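Side-chain contact in phenylacetic acid degradation-related protein (Ralstonia eutropha JMP134, PDB 2PIM), which probably hydrolyses fatty acyl-CoA thioesters, as a dimeric member of the hotdog-fold thioesterase superfamily: residues F49-P52 with V53-Q57. Residues are numbered along the deposited sequence; the frame is centred on the assembly and turned at random.
Sequences FLNP and VGQVQ
The side-chain carbonyl of Asn51 turns into the loop and gathers the backbone N-H groups of Gln55 and, weakly, Val53. Its OD1 accepts the bond from Gln55 N at 3.0 Å, approached from above the carboxamide plane, which braces the far side of the type I turn from Asn51 to Gly54; the weak bond from Val53 N gives an Asx-turn-like closure. A chi1 of 78° puts CG between the backbone N and carbonyl carbon, from where OD1 can reach both donors. The turn itself closes through Gly54 N and Asn51 O, 3.0 Å apart.

The legs of the loop are drawn together by two straight backbone bonds. Asn51 N meets Gln55 O at 2.8 Å and Gln57 N meets Phe49 O at 2.9 Å, so Leu50 and Val56 form a single antiparallel bridge. On one flank of this bridge, Leu50 CD2 rests on Val56 CG2 at 4.0 Å and lies 3.6 Å from Gly54 O. At the turn, Val53 CG1 presses close along the Asn51 amide, 3.0 Å from OD1, whereas the outer face of Pro52 and Val53 is open to solvent.

The loop links strand 38-45 to helix 58-75, the central helix of the hotdog fold. Phe49 packs on Met60 and Val56 on Leu61 of that helix, while Gln57, at its N-cap, makes a weak capping bond from OE1 to Met60 N and donates a hydrogen bond through NE2 to Ala63 O of the second subunit.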
loop_
_atom_site.group_PDB
_atom_site.type_symbol
_atom_site.label_atom_id
_atom_site.label_comp_id
_atom_site.label_asym_id
_atom_site.label_seq_id
_atom_site.Cartn_x
_atom_site.Cartn_y
_atom_site.Cartn_z
ATOM N N PHE A 49 -0.020 -12.340 -1.094
ATOM C CA PHE A 49 0.040 -11.064 -0.422
ATOM C C PHE A 49 0.349 -11.235 1.057
ATOM O O PHE A 49 0.253 -10.272 1.817
ATOM C CB PHE A 49 -1.298 -10.328 -0.515
ATOM C CG PHE A 49 -1.754 -10.000 -1.899
ATOM C CD1 PHE A 49 -0.928 -10.093 -3.000
ATOM C CD2 PHE A 49 -3.064 -9.563 -2.081
ATOM C CE1 PHE A 49 -1.410 -9.776 -4.273
ATOM C CE2 PHE A 49 -3.551 -9.239 -3.330
ATOM C CZ PHE A 49 -2.732 -9.342 -4.424
ATOM N N LEU A 50 0.715 -12.447 1.446
ATOM C CA LEU A 50 0.901 -12.829 2.846
ATOM C C LEU A 50 2.323 -12.623 3.367
ATOM O O LEU A 50 3.317 -12.778 2.634
ATOM C CB LEU A 50 0.494 -14.290 3.070
ATOM C CG LEU A 50 -0.943 -14.642 2.668
ATOM C CD1 LEU A 50 -1.253 -16.073 3.013
ATOM C CD2 LEU A 50 -1.984 -13.713 3.300
ATOM N N ASN A 51 2.363 -12.230 4.638
ATOM C CA ASN A 51 3.582 -12.159 5.436
ATOM C C ASN A 51 3.985 -13.572 5.913
ATOM O O ASN A 51 3.273 -14.544 5.654
ATOM C CB ASN A 51 3.382 -11.146 6.600
ATOM C CG ASN A 51 2.559 -11.707 7.772
ATOM O OD1 ASN A 51 2.198 -12.873 7.813
ATOM N ND2 ASN A 51 2.267 -10.851 8.730
ATOM N N PRO A 52 5.129 -13.707 6.600
ATOM C CA PRO A 52 5.557 -15.053 7.023
ATOM C C PRO A 52 4.574 -15.819 7.922
ATOM O O PRO A 52 4.520 -17.053 7.871
ATOM C CB PRO A 52 6.850 -14.782 7.787
ATOM C CG PRO A 52 7.341 -13.501 7.265
ATOM C CD PRO A 52 6.104 -12.689 7.006
ATOM N N VAL A 53 3.812 -15.090 8.735
ATOM C CA VAL A 53 2.858 -15.700 9.669
ATOM C C VAL A 53 1.480 -15.920 9.016
ATOM O O VAL A 53 0.544 -16.365 9.675
ATOM C CB VAL A 53 2.776 -14.883 11.018
ATOM C CG1 VAL A 53 2.364 -13.423 10.791
ATOM C CG2 VAL A 53 1.834 -15.541 12.013
ATOM N N GLY A 54 1.352 -15.631 7.722
ATOM C CA GLY A 54 0.125 -15.956 6.994
ATOM C C GLY A 54 -0.962 -14.896 7.038
ATOM O O GLY A 54 -2.100 -15.133 6.607
ATOM N N GLN A 55 -0.638 -13.719 7.550
ATOM C CA GLN A 55 -1.562 -12.612 7.462
ATOM C C GLN A 55 -1.231 -11.712 6.245
ATOM O O GLN A 55 -0.112 -11.699 5.730
ATOM C CB GLN A 55 -1.536 -11.808 8.748
ATOM C CG GLN A 55 -1.704 -12.609 10.032
ATOM C CD GLN A 55 -1.075 -11.871 11.233
ATOM O OE1 GLN A 55 -0.627 -10.709 11.117
ATOM N NE2 GLN A 55 -1.039 -12.542 12.387
ATOM N N VAL A 56 -2.214 -10.953 5.806
ATOM C CA VAL A 56 -2.049 -10.076 4.660
ATOM C C VAL A 56 -1.103 -8.930 5.057
ATOM O O VAL A 56 -1.299 -8.276 6.099
ATOM C CB VAL A 56 -3.421 -9.493 4.179
ATOM C CG1 VAL A 56 -3.260 -8.619 2.952
ATOM C CG2 VAL A 56 -4.396 -10.596 3.859
ATOM N N GLN A 57 -0.103 -8.669 4.218
ATOM C CA GLN A 57 0.782 -7.518 4.432
ATOM C C GLN A 57 -0.044 -6.241 4.473
ATOM O O GLN A 57 -0.967 -6.077 3.649
ATOM C CB GLN A 57 1.792 -7.386 3.299
ATOM C CG GLN A 57 2.993 -6.504 3.650
ATOM C CD GLN A 57 3.430 -5.625 2.490
ATOM O OE1 GLN A 57 2.590 -5.132 1.727
ATOM N NE2 GLN A 57 4.755 -5.404 2.363
#